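Local coordinates for protein Udp-n-acetylglucosamine pyrophosphorylase (Trypanosoma brucei, PDB 4BQH) that probably catalyses the transfer of a uridylyl group from UTP to N-acetyl-alpha-D-glucosamine 1-phosphate, giving UDP-N-acetylglucosamine and diphosphate, at residues A[161-166]-A[171-176]; A[114-119]-A[286-291]; A[95-100]-A[298-303]; A[146-151]-A[190-195]. One frame throughout, in Å; residues are numbered along the deposited sequence.

Followed from the N terminus, the chain shows how a GT-A, Rossmann-like core is closed by nested contacts. Contact 3 opens first, on helix 95-110, and returns after almost 200 residues at the end of helix 291-300, the widest loop of the four. Contact 2 lies inside it, joining strand 114-119 to the loop 286-291. Inside contact 2 lies contact 4, between the starting turn of helix 147-166 and helix 185-194, and innermost is contact 1, where helix 147-166 runs on toward strand 175-180. None cross. Contacts 1 and 2 meet through neighbouring parallel strands, contacts 2 and 4 through H151, contacts 1 and 4 through L176 and F192, whereas contact 3 stays apart at the surface.

Contact 1 (A[161-166]-A[171-176]); sequences IAESIS and KARVQL
The side chains of E163 and K171 run obliquely across one another, the carboxylate of the first reaching over the bent chain of the second. E163 leaves helix 147-166 with CG anti to its carbonyl carbon (chi1 -76°) and is extended beyond, which carries the carboxylate to the backbone of 171-173. There OE2 accepts from A172 N at 2.8 Å through its anti lone pair, the one turned away from OE1, and the bond is nearly straight at 169°. OE1 faces the ammonium group instead: K171 folds back at chi2 and chi3 until NZ lies 3.5 Å from it, a weak bond within a salt bridge. The loop so held is the return of a helix-to-strand connection in the Rossmann-like GT-A core, leading from helix 147-166 into strand 175-180, which pairs in parallel with strand 114-119. R173 completes the charge network less closely, its NH1 a long 3.7 Å from E163 OE2. The same NH1 donates to A172 O, tilted out of the carbonyl plane, while K171 CB lies over the centre of one guanidinium face and NE forms a salt bridge with E201. Under the polar layer, A162 CB meets A172 CB at 4.1 Å.

Contact 2 (A[114-119]-A[286-291]); sequences IAFLIL and ANVADP
One face of the F116 ring carries a methyl of V288: CG1 stands 4.0 Å from the ring centroid, 23° off the normal, in a CH-pi contact. The methyl is offset toward the rim, and its closest ring carbon is CD2, at 3.7 Å from V288 CG1. On the same side the backbone N of A289 approaches obliquely, 3.9 Å from F116 CD2, while H151 of helix 147-166 touches the ring at CE1. The pair is buried against one face of the central sheet of a Rossmann-like GT-A core, where strand 114-119 lies between parallel strands 175-180 and 275-280, and the loop that leaves strand 275-280 passes over that face. F116 holds its ring toward that loop because CG is anti to the backbone N (chi1 -171°), and the two side chains cross at about a right angle. No hydrogen bond links the segments; the side chains meet by apolar packing, with the A289 backbone alongside. Polar bonds to neighbouring strands help hold the loop: the N287 carbonyl accepts from Q277 and D290 forms a salt bridge with K307. D290 is also the N-cap of helix 291-300, its OD1 accepting from the backbone N of V292.

Contact 3 (A[95-100]-A[298-303]); sequences AKRIKN and IEEEAH
R97 and E300 face each other at the surface through a long salt bridge, with R97 NH2 3.9 Å from E300 OE2. A water makes the closer connection. It accepts from R97 NH2 at 3.0 Å and donates to E300 OE2 at 2.8 Å, lying in the guanidinium plane at its edge, so the two ions are linked by a water bridge, the direct approach being long. The side chains cross at about a right angle, and the carboxylate plane is turned 50° from that of the guanidinium, an orientation unlike the flat, two-bond pairing of closely matched ions. R97 spans the distance by being fully stretched: a chi1 of -179° sends it outward from its helix, and the chain stays extended to NE. E300 is instead bent at chi2, which swings its carboxylate round to meet both R97 and a second cation. That second partner holds it more firmly, for E300 OE1 forms a salt bridge with R424. R97 in turn has a cation-pi contact with F83.

This polar, solvent-facing side is the loose one, burying just 35 Å² between the segments. The firmer packing lies beside it, where I298 touches V104 and A108, and where I98 rests on V292; R97 also lies on Y296. Just beyond E300, E301 takes positive phi in a Schellman motif at the C-terminal end of the helix, turning the chain toward strand 304-309. Helices 95-110 and 291-300 therefore pack side by side through apolar residues, while strand 423-427 supplies R424 to the end of their charged fringe.

Contact 4 (A[146-151]-A[190-195]); sequences SLFMMH and RFFEEN
F192 drives the edge of its ring into a face of F148, making a T-shaped pair with centroids 4.8 Å apart and planes at 64°. The atom that leads is F192 CE1, which stands 3.5 Å above the F148 plane over its centre, with F192 CZ beside it at 3.7 Å from F148 CD1. F191 meets the same ring from another direction: its CE2 comes to the edge of F148, 3.9 Å from CD2. F191 also extends to the start of the opposing helix, where S146 OG lies in the plane of its ring, at the edge, 3.6 Å from CZ. A chi1 of -175° carries the F191 ring toward S146 and F148.

Bonds at the helix ends position two members of this shell. S146 is the N-cap of helix 147-166, and its OG accepts from M149 N at 3.1 Å, so that oxygen is already used as an acceptor at the cap. Just past helix 185-194, N195 ND2 donates to F191 O and lies over one face of the F191 ring. Farther out, F135 stacks on F191, F207 and F198 set their rings edge-to-face with F192, and V178 of strand 175-180 touches both F148 and F192.

The two helices are thus joined over the sheet of the GT-A core by an aromatic cluster. No hydrogen bond crosses between 146-151 and 190-195, which implies that cohesion here rests on dispersion and on ring C-H groups directed at a pi face, while the polar atoms nearby spend their bonds on helix ends.

Contact 1 (A[161-166]-A[171-176])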
loop_
_atom_site.group_PDB
_atom_site.type_symbol
_atom_site.label_atom_id
_atom_site.label_comp_id
_atom_site.label_asym_id
_atom_site.label_seq_id
_atom_site.Cartn_x
_atom_site.Cartn_y
_atom_site.Cartn_z
ATOM N N ILE A 161 -11.339 14.726 11.725
ATOM C CA ILE A 161 -12.713 14.757 11.197
ATOM C C ILE A 161 -13.613 13.747 11.927
ATOM O O ILE A 161 -14.743 14.085 12.303
ATOM C CB ILE A 161 -12.770 14.536 9.654
ATOM C CG1 ILE A 161 -12.015 15.660 8.907
ATOM C CG2 ILE A 161 -14.216 14.498 9.171
ATOM C CD1 ILE A 161 -11.741 15.332 7.444
ATOM N N ALA A 162 -13.106 12.527 12.153
ATOM C CA ALA A 162 -13.859 11.511 12.891
ATOM C C ALA A 162 -14.305 12.068 14.265
ATOM O O ALA A 162 -15.471 11.887 14.665
ATOM C CB ALA A 162 -13.022 10.240 13.058
ATOM N N GLU A 163 -13.397 12.778 14.942
ATOM C CA GLU A 163 -13.672 13.362 16.273
ATOM C C GLU A 163 -14.717 14.477 16.198
ATOM O O GLU A 163 -15.589 14.611 17.086
ATOM C CB GLU A 163 -12.374 13.897 16.903
ATOM C CG GLU A 163 -11.457 12.822 17.448
ATOM C CD GLU A 163 -10.003 13.265 17.601
ATOM O OE1 GLU A 163 -9.690 14.464 17.421
ATOM O OE2 GLU A 163 -9.155 12.416 17.917
ATOM N N SER A 164 -14.628 15.289 15.150
ATOM C CA SER A 164 -15.583 16.377 14.933
ATOM C C SER A 164 -17.005 15.850 14.712
ATOM O O SER A 164 -17.976 16.482 15.135
ATOM C CB SER A 164 -15.149 17.269 13.755
ATOM O OG SER A 164 -15.587 16.703 12.521
ATOM N N ILE A 165 -17.127 14.696 14.053
ATOM C CA ILE A 165 -18.424 14.084 13.787
ATOM C C ILE A 165 -18.994 13.411 15.044
ATOM O O ILE A 165 -20.187 13.539 15.326
ATOM C CB ILE A 165 -18.347 13.043 12.651
ATOM C CG1 ILE A 165 -18.046 13.734 11.311
ATOM C CG2 ILE A 165 -19.654 12.258 12.551
ATOM C CD1 ILE A 165 -17.535 12.766 10.256
ATOM N N SER A 166 -18.149 12.704 15.787
ATOM C CA SER A 166 -18.638 11.935 16.941
ATOM C C SER A 166 -18.999 12.796 18.156
ATOM O O SER A 166 -19.926 12.458 18.897
ATOM C CB SER A 166 -17.622 10.901 17.365
ATOM O OG SER A 166 -16.490 11.517 17.918
ATOM N N LYS A 171 -10.022 10.027 21.820
ATOM C CA LYS A 171 -9.209 10.335 20.654
ATOM C C LYS A 171 -9.462 9.259 19.609
ATOM O O LYS A 171 -9.598 8.078 19.951
ATOM C CB LYS A 171 -7.726 10.392 21.029
ATOM C CG LYS A 171 -7.366 11.562 21.959
ATOM C CD LYS A 171 -7.375 12.917 21.244
ATOM C CE LYS A 171 -8.721 13.640 21.312
ATOM N NZ LYS A 171 -8.655 14.993 20.686
ATOM N N ALA A 172 -9.560 9.682 18.354
ATOM C CA ALA A 172 -9.701 8.746 17.221
ATOM C C ALA A 172 -8.282 8.363 16.862
ATOM O O ALA A 172 -7.448 9.243 16.666
ATOM C CB ALA A 172 -10.358 9.434 16.031
ATOM N N ARG A 173 -7.992 7.067 16.793
ATOM C CA ARG A 173 -6.618 6.635 16.523
ATOM C C ARG A 173 -6.574 5.550 15.448
ATOM O O ARG A 173 -7.115 4.462 15.618
ATOM C CB ARG A 173 -5.898 6.141 17.807
ATOM C CG ARG A 173 -5.558 7.258 18.801
ATOM C CD ARG A 173 -4.701 8.334 18.138
ATOM N NE ARG A 173 -4.385 9.473 19.010
ATOM C CZ ARG A 173 -4.848 10.714 18.859
ATOM N NH1 ARG A 173 -5.687 11.025 17.878
ATOM N NH2 ARG A 173 -4.469 11.657 19.710
ATOM N N VAL A 174 -5.914 5.871 14.348
ATOM C CA VAL A 174 -5.632 4.873 13.311
ATOM C C VAL A 174 -4.232 4.290 13.634
ATOM O O VAL A 174 -3.257 5.054 13.733
ATOM C CB VAL A 174 -5.595 5.543 11.921
ATOM C CG1 VAL A 174 -5.090 4.552 10.855
ATOM C CG2 VAL A 174 -6.965 6.103 11.561
ATOM N N GLN A 175 -4.113 2.971 13.805
ATOM C CA GLN A 175 -2.779 2.367 14.041
ATOM C C GLN A 175 -2.013 2.381 12.731
ATOM O O GLN A 175 -2.555 1.945 11.713
ATOM C CB GLN A 175 -2.903 0.936 14.550
ATOM C CG GLN A 175 -3.699 0.826 15.858
ATOM C CD GLN A 175 -3.013 1.534 17.006
ATOM O OE1 GLN A 175 -1.793 1.458 17.159
ATOM N NE2 GLN A 175 -3.796 2.255 17.814
ATOM N N LEU A 176 -0.785 2.902 12.761
ATOM C CA LEU A 176 0.053 2.975 11.578
ATOM C C LEU A 176 1.060 1.834 11.660
ATOM O O LEU A 176 1.818 1.709 12.638
ATOM C CB LEU A 176 0.783 4.331 11.508
ATOM C CG LEU A 176 1.714 4.488 10.296
ATOM C CD1 LEU A 176 0.956 4.320 8.983
ATOM C CD2 LEU A 176 2.413 5.831 10.312
#

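Contact 2 (A[114-119]-A[286-291])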
loop_
_atom_site.group_PDB
_atom_site.type_symbol
_atom_site.label_atom_id
_atom_site.label_comp_id
_atom_site.label_asym_id
_atom_site.label_seq_id
_atom_site.Cartn_x
_atom_site.Cartn_y
_atom_site.Cartn_z
ATOM N N ILE A 114 -9.413 0.876 12.916
ATOM C CA ILE A 114 -8.707 0.916 11.610
ATOM C C ILE A 114 -7.185 0.976 11.760
ATOM O O ILE A 114 -6.663 1.779 12.537
ATOM C CB ILE A 114 -9.184 2.129 10.750
ATOM C CG1 ILE A 114 -10.717 2.125 10.613
ATOM C CG2 ILE A 114 -8.436 2.215 9.400
ATOM C CD1 ILE A 114 -11.283 0.810 10.087
ATOM N N ALA A 115 -6.487 0.136 11.008
ATOM C CA ALA A 115 -5.037 0.250 10.869
ATOM C C ALA A 115 -4.728 0.556 9.413
ATOM O O ALA A 115 -5.464 0.120 8.508
ATOM C CB ALA A 115 -4.340 -1.033 11.290
ATOM N N PHE A 116 -3.646 1.297 9.180
ATOM C CA PHE A 116 -3.151 1.536 7.819
ATOM C C PHE A 116 -1.750 0.946 7.746
ATOM O O PHE A 116 -0.887 1.322 8.526
ATOM C CB PHE A 116 -3.106 3.032 7.439
ATOM C CG PHE A 116 -2.799 3.241 5.987
ATOM C CD1 PHE A 116 -1.494 3.123 5.514
ATOM C CD2 PHE A 116 -3.826 3.477 5.083
ATOM C CE1 PHE A 116 -1.222 3.256 4.155
ATOM C CE2 PHE A 116 -3.555 3.608 3.721
ATOM C CZ PHE A 116 -2.262 3.476 3.262
ATOM N N LEU A 117 -1.532 0.037 6.802
ATOM C CA LEU A 117 -0.251 -0.649 6.662
ATOM C C LEU A 117 0.460 -0.020 5.460
ATOM O O LEU A 117 -0.015 -0.125 4.314
ATOM C CB LEU A 117 -0.492 -2.146 6.458
ATOM C CG LEU A 117 0.691 -3.124 6.480
ATOM C CD1 LEU A 117 0.171 -4.560 6.482
ATOM C CD2 LEU A 117 1.643 -2.881 5.307
ATOM N N ILE A 118 1.567 0.679 5.714
ATOM C CA ILE A 118 2.335 1.274 4.604
ATOM C C ILE A 118 3.420 0.297 4.147
ATOM O O ILE A 118 4.261 -0.136 4.960
ATOM C CB ILE A 118 3.111 2.543 5.038
ATOM C CG1 ILE A 118 2.199 3.605 5.617
ATOM C CG2 ILE A 118 3.889 3.081 3.827
ATOM C CD1 ILE A 118 2.953 4.856 6.092
ATOM N N LEU A 119 3.425 -0.061 2.857
ATOM C CA LEU A 119 4.495 -0.920 2.313
ATOM C C LEU A 119 5.720 -0.037 2.103
ATOM O O LEU A 119 5.720 0.864 1.225
ATOM C CB LEU A 119 4.033 -1.570 0.995
ATOM C CG LEU A 119 2.704 -2.339 1.044
ATOM C CD1 LEU A 119 2.203 -2.609 -0.367
ATOM C CD2 LEU A 119 2.860 -3.650 1.802
ATOM N N ALA A 286 -2.480 8.794 -2.339
ATOM C CA ALA A 286 -3.110 7.728 -1.557
ATOM C C ALA A 286 -4.205 8.297 -0.658
ATOM O O ALA A 286 -3.990 9.295 0.049
ATOM C CB ALA A 286 -2.076 7.002 -0.721
ATOM N N ASN A 287 -5.395 7.698 -0.747
ATOM C CA ASN A 287 -6.504 8.139 0.058
ATOM C C ASN A 287 -6.423 7.342 1.363
ATOM O O ASN A 287 -7.033 6.276 1.525
ATOM C CB ASN A 287 -7.811 7.935 -0.693
ATOM C CG ASN A 287 -8.981 8.607 -0.017
ATOM O OD1 ASN A 287 -8.863 9.086 1.108
ATOM N ND2 ASN A 287 -10.107 8.648 -0.696
ATOM N N VAL A 288 -5.634 7.882 2.288
ATOM C CA VAL A 288 -5.236 7.188 3.520
ATOM C C VAL A 288 -6.367 7.222 4.555
ATOM O O VAL A 288 -6.911 8.289 4.853
ATOM C CB VAL A 288 -3.961 7.833 4.106
ATOM C CG1 VAL A 288 -3.572 7.180 5.420
ATOM C CG2 VAL A 288 -2.830 7.742 3.099
ATOM N N ALA A 289 -6.693 6.050 5.115
ATOM C CA ALA A 289 -7.856 5.890 6.007
ATOM C C ALA A 289 -9.138 6.420 5.351
ATOM O O ALA A 289 -9.861 7.236 5.911
ATOM C CB ALA A 289 -7.597 6.529 7.377
ATOM N N ASP A 290 -9.396 5.970 4.126
ATOM C CA ASP A 290 -10.524 6.453 3.335
ATOM C C ASP A 290 -11.829 5.966 3.970
ATOM O O ASP A 290 -12.088 4.768 3.949
ATOM C CB ASP A 290 -10.393 5.861 1.917
ATOM C CG ASP A 290 -11.540 6.203 1.009
ATOM O OD1 ASP A 290 -12.515 6.853 1.414
ATOM O OD2 ASP A 290 -11.452 5.812 -0.185
ATOM N N PRO A 291 -12.646 6.888 4.532
ATOM C CA PRO A 291 -13.872 6.466 5.212
ATOM C C PRO A 291 -14.930 5.877 4.265
ATOM O O PRO A 291 -15.754 5.077 4.709
ATOM C CB PRO A 291 -14.376 7.768 5.863
ATOM C CG PRO A 291 -13.898 8.847 4.907
ATOM C CD PRO A 291 -12.510 8.364 4.529
#

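Contact 3 (A[95-100]-A[298-303])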
loop_
_atom_site.group_PDB
_atom_site.type_symbol
_atom_site.label_atom_id
_atom_site.label_comp_id
_atom_site.label_asym_id
_atom_site.label_seq_id
_atom_site.Cartn_x
_atom_site.Cartn_y
_atom_site.Cartn_z
ATOM N N ALA A 95 -24.576 10.426 -4.668
ATOM C CA ALA A 95 -24.070 11.316 -3.632
ATOM C C ALA A 95 -24.508 10.907 -2.220
ATOM O O ALA A 95 -23.691 10.919 -1.295
ATOM C CB ALA A 95 -24.471 12.760 -3.931
ATOM N N LYS A 96 -25.778 10.546 -2.052
ATOM C CA LYS A 96 -26.283 10.172 -0.728
ATOM C C LYS A 96 -25.599 8.899 -0.218
ATOM O O LYS A 96 -25.202 8.823 0.937
ATOM C CB LYS A 96 -27.790 9.973 -0.733
ATOM C CG LYS A 96 -28.355 9.752 0.670
ATOM C CD LYS A 96 -29.874 9.637 0.668
ATOM C CE LYS A 96 -30.425 9.670 2.093
ATOM N NZ LYS A 96 -30.028 8.477 2.900
ATOM N N ARG A 97 -25.476 7.914 -1.096
ATOM C CA ARG A 97 -24.862 6.631 -0.724
ATOM C C ARG A 97 -23.419 6.856 -0.293
ATOM O O ARG A 97 -22.981 6.286 0.708
ATOM C CB ARG A 97 -24.907 5.639 -1.888
ATOM C CG ARG A 97 -24.285 4.285 -1.524
ATOM C CD ARG A 97 -24.400 3.321 -2.676
ATOM N NE ARG A 97 -23.711 2.067 -2.400
ATOM C CZ ARG A 97 -23.428 1.159 -3.324
ATOM N NH1 ARG A 97 -23.768 1.361 -4.595
ATOM N NH2 ARG A 97 -22.795 0.059 -2.976
ATOM N N ILE A 98 -22.690 7.679 -1.055
ATOM C CA ILE A 98 -21.301 8.013 -0.708
ATOM C C ILE A 98 -21.208 8.697 0.662
ATOM O O ILE A 98 -20.378 8.337 1.496
ATOM C CB ILE A 98 -20.638 8.892 -1.799
ATOM C CG1 ILE A 98 -20.377 8.046 -3.054
ATOM C CG2 ILE A 98 -19.330 9.491 -1.290
ATOM C CD1 ILE A 98 -20.171 8.846 -4.342
ATOM N N LYS A 99 -22.069 9.684 0.899
ATOM C CA LYS A 99 -22.090 10.380 2.176
ATOM C C LYS A 99 -22.438 9.432 3.328
ATOM O O LYS A 99 -21.858 9.523 4.435
ATOM C CB LYS A 99 -23.115 11.529 2.131
ATOM C CG LYS A 99 -23.095 12.446 3.352
ATOM C CD LYS A 99 -23.909 13.724 3.114
ATOM C CE LYS A 99 -23.226 14.629 2.074
ATOM N NZ LYS A 99 -23.804 16.004 2.065
ATOM N N ASN A 100 -23.372 8.520 3.082
ATOM C CA ASN A 100 -23.751 7.590 4.131
ATOM C C ASN A 100 -22.632 6.577 4.452
ATOM O O ASN A 100 -22.414 6.245 5.621
ATOM C CB ASN A 100 -25.043 6.883 3.778
ATOM C CG ASN A 100 -26.253 7.800 3.869
ATOM O OD1 ASN A 100 -27.280 7.548 3.235
ATOM N ND2 ASN A 100 -26.138 8.857 4.662
ATOM N N ILE A 298 -17.656 -2.299 5.489
ATOM C CA ILE A 298 -18.515 -2.608 6.635
ATOM C C ILE A 298 -19.938 -2.947 6.176
ATOM O O ILE A 298 -20.508 -3.978 6.596
ATOM C CB ILE A 298 -18.506 -1.467 7.652
ATOM C CG1 ILE A 298 -17.137 -1.443 8.359
ATOM C CG2 ILE A 298 -19.623 -1.660 8.694
ATOM C CD1 ILE A 298 -16.852 -0.199 9.174
ATOM N N GLU A 299 -20.498 -2.097 5.319
ATOM C CA GLU A 299 -21.892 -2.268 4.876
ATOM C C GLU A 299 -22.054 -3.484 3.981
ATOM O O GLU A 299 -23.122 -4.139 4.007
ATOM C CB GLU A 299 -22.423 -0.966 4.236
ATOM C CG GLU A 299 -22.553 0.185 5.253
ATOM C CD GLU A 299 -23.566 -0.082 6.382
ATOM O OE1 GLU A 299 -24.599 -0.730 6.155
ATOM O OE2 GLU A 299 -23.312 0.341 7.521
ATOM N N GLU A 300 -20.989 -3.857 3.250
ATOM C CA GLU A 300 -21.009 -5.066 2.392
ATOM C C GLU A 300 -20.706 -6.367 3.142
ATOM O O GLU A 300 -20.899 -7.459 2.601
ATOM C CB GLU A 300 -20.014 -4.921 1.217
ATOM C CG GLU A 300 -20.400 -3.801 0.240
ATOM C CD GLU A 300 -21.707 -4.054 -0.533
ATOM O OE1 GLU A 300 -21.992 -5.208 -0.920
ATOM O OE2 GLU A 300 -22.447 -3.090 -0.781
ATOM N N GLU A 301 -20.262 -6.235 4.389
ATOM C CA GLU A 301 -19.736 -7.346 5.188
ATOM C C GLU A 301 -18.598 -8.044 4.412
ATOM O O GLU A 301 -18.492 -9.269 4.405
ATOM C CB GLU A 301 -20.855 -8.332 5.596
ATOM C CG GLU A 301 -21.967 -7.678 6.411
ATOM C CD GLU A 301 -23.181 -8.574 6.546
ATOM O OE1 GLU A 301 -23.168 -9.454 7.427
ATOM O OE2 GLU A 301 -24.138 -8.395 5.765
ATOM N N ALA A 302 -17.736 -7.237 3.787
ATOM C CA ALA A 302 -16.619 -7.746 2.994
ATOM C C ALA A 302 -15.424 -8.069 3.891
ATOM O O ALA A 302 -15.191 -7.387 4.916
ATOM C CB ALA A 302 -16.230 -6.724 1.942
ATOM N N HIS A 303 -14.703 -9.125 3.529
ATOM C CA HIS A 303 -13.403 -9.436 4.142
ATOM C C HIS A 303 -12.252 -8.871 3.323
ATOM O O HIS A 303 -11.166 -8.621 3.843
ATOM C CB HIS A 303 -13.262 -10.939 4.324
ATOM C CG HIS A 303 -14.078 -11.474 5.478
ATOM N ND1 HIS A 303 -13.736 -11.254 6.775
ATOM C CD2 HIS A 303 -15.256 -12.231 5.495
ATOM C CE1 HIS A 303 -14.661 -11.831 7.587
ATOM N NE2 HIS A 303 -15.585 -12.448 6.799
HETATM O O HOH W 1 -22.262 -0.419 -0.024
#

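Contact 4 (A[146-151]-A[190-195])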
loop_
_atom_site.group_PDB
_atom_site.type_symbol
_atom_site.label_atom_id
_atom_site.label_comp_id
_atom_site.label_asym_id
_atom_site.label_seq_id
_atom_site.Cartn_x
_atom_site.Cartn_y
_atom_site.Cartn_z
ATOM N N SER A 146 8.283 14.986 3.184
ATOM C CA SER A 146 8.506 13.613 2.720
ATOM C C SER A 146 7.183 12.883 2.433
ATOM O O SER A 146 6.107 13.290 2.877
ATOM C CB SER A 146 9.350 12.813 3.728
ATOM O OG SER A 146 8.696 12.596 4.984
ATOM N N LEU A 147 7.270 11.806 1.667
ATOM C CA LEU A 147 6.111 10.952 1.488
ATOM C C LEU A 147 5.599 10.418 2.841
ATOM O O LEU A 147 4.394 10.436 3.066
ATOM C CB LEU A 147 6.409 9.828 0.481
ATOM C CG LEU A 147 6.719 10.317 -0.943
ATOM C CD1 LEU A 147 7.181 9.105 -1.746
ATOM C CD2 LEU A 147 5.519 10.977 -1.602
ATOM N N PHE A 148 6.489 9.990 3.740
ATOM C CA PHE A 148 6.053 9.569 5.093
ATOM C C PHE A 148 5.266 10.679 5.791
ATOM O O PHE A 148 4.206 10.436 6.332
ATOM C CB PHE A 148 7.218 9.145 5.995
ATOM C CG PHE A 148 7.686 7.722 5.800
ATOM C CD1 PHE A 148 6.776 6.665 5.751
ATOM C CD2 PHE A 148 9.054 7.423 5.769
ATOM C CE1 PHE A 148 7.221 5.344 5.614
ATOM C CE2 PHE A 148 9.506 6.092 5.640
ATOM C CZ PHE A 148 8.587 5.052 5.553
ATOM N N MET A 149 5.782 11.902 5.749
ATOM C CA MET A 149 5.145 12.998 6.457
ATOM C C MET A 149 3.733 13.242 5.962
ATOM O O MET A 149 2.823 13.407 6.768
ATOM C CB MET A 149 5.979 14.279 6.336
ATOM C CG MET A 149 5.356 15.464 7.051
ATOM S SD MET A 149 6.653 16.695 7.234
ATOM C CE MET A 149 5.779 17.931 8.190
ATOM N N MET A 150 3.540 13.236 4.641
ATOM C CA MET A 150 2.209 13.478 4.077
ATOM C C MET A 150 1.229 12.343 4.427
ATOM O O MET A 150 0.062 12.613 4.701
ATOM C CB MET A 150 2.258 13.769 2.578
ATOM C CG MET A 150 2.778 15.185 2.276
ATOM S SD MET A 150 2.942 15.571 0.516
ATOM C CE MET A 150 4.227 14.421 0.070
ATOM N N HIS A 151 1.704 11.101 4.437
ATOM C CA HIS A 151 0.869 9.984 4.916
ATOM C C HIS A 151 0.394 10.193 6.325
ATOM O O HIS A 151 -0.794 10.012 6.604
ATOM C CB HIS A 151 1.566 8.629 4.801
ATOM C CG HIS A 151 1.165 7.840 3.568
ATOM N ND1 HIS A 151 1.472 8.252 2.318
ATOM C CD2 HIS A 151 0.492 6.632 3.430
ATOM C CE1 HIS A 151 0.996 7.345 1.402
ATOM N NE2 HIS A 151 0.393 6.363 2.076
ATOM N N ARG A 190 14.653 5.729 12.930
ATOM C CA ARG A 190 15.403 6.968 13.215
ATOM C C ARG A 190 14.770 8.202 12.576
ATOM O O ARG A 190 14.616 9.236 13.214
ATOM C CB ARG A 190 16.853 6.841 12.755
ATOM C CG ARG A 190 17.769 6.192 13.769
ATOM C CD ARG A 190 19.209 6.590 13.452
ATOM N NE ARG A 190 20.164 6.023 14.400
ATOM C CZ ARG A 190 20.537 6.599 15.542
ATOM N NH1 ARG A 190 20.030 7.774 15.912
ATOM N NH2 ARG A 190 21.415 5.989 16.325
ATOM N N PHE A 191 14.423 8.093 11.303
ATOM C CA PHE A 191 13.750 9.174 10.581
ATOM C C PHE A 191 12.443 9.577 11.278
ATOM O O PHE A 191 12.182 10.756 11.445
ATOM C CB PHE A 191 13.507 8.722 9.131
ATOM C CG PHE A 191 12.924 9.774 8.222
ATOM C CD1 PHE A 191 13.697 10.842 7.772
ATOM C CD2 PHE A 191 11.605 9.659 7.761
ATOM C CE1 PHE A 191 13.168 11.784 6.899
ATOM C CE2 PHE A 191 11.064 10.610 6.892
ATOM C CZ PHE A 191 11.848 11.674 6.459
ATOM N N PHE A 192 11.615 8.601 11.677
ATOM C CA PHE A 192 10.374 8.917 12.391
ATOM C C PHE A 192 10.684 9.618 13.721
ATOM O O PHE A 192 10.067 10.637 14.051
ATOM C CB PHE A 192 9.508 7.665 12.635
ATOM C CG PHE A 192 8.541 7.358 11.508
ATOM C CD1 PHE A 192 8.993 6.813 10.309
ATOM C CD2 PHE A 192 7.178 7.622 11.648
ATOM C CE1 PHE A 192 8.094 6.532 9.265
ATOM C CE2 PHE A 192 6.278 7.341 10.620
ATOM C CZ PHE A 192 6.739 6.809 9.422
ATOM N N GLU A 193 11.620 9.055 14.476
ATOM C CA GLU A 193 12.006 9.621 15.786
ATOM C C GLU A 193 12.474 11.086 15.701
ATOM O O GLU A 193 12.026 11.939 16.488
ATOM C CB GLU A 193 13.071 8.744 16.448
ATOM C CG GLU A 193 12.538 7.420 16.988
ATOM C CD GLU A 193 13.636 6.412 17.311
ATOM O OE1 GLU A 193 14.826 6.805 17.394
ATOM O OE2 GLU A 193 13.318 5.219 17.489
ATOM N N GLU A 194 13.356 11.359 14.741
ATOM C CA GLU A 194 13.908 12.707 14.496
ATOM C C GLU A 194 12.833 13.720 14.102
ATOM O O GLU A 194 12.998 14.933 14.270
ATOM C CB GLU A 194 14.950 12.651 13.383
ATOM C CG GLU A 194 16.246 11.947 13.763
ATOM C CD GLU A 194 17.152 11.668 12.572
ATOM O OE1 GLU A 194 16.876 12.123 11.440
ATOM O OE2 GLU A 194 18.159 10.967 12.758
ATOM N N ASN A 195 11.729 13.220 13.567
ATOM C CA ASN A 195 10.646 14.081 13.135
ATOM C C ASN A 195 9.418 14.018 14.043
ATOM O O ASN A 195 8.325 14.434 13.634
ATOM C CB ASN A 195 10.284 13.749 11.688
ATOM C CG ASN A 195 11.330 14.241 10.710
ATOM O OD1 ASN A 195 11.383 15.431 10.410
ATOM N ND2 ASN A 195 12.187 13.335 10.227
#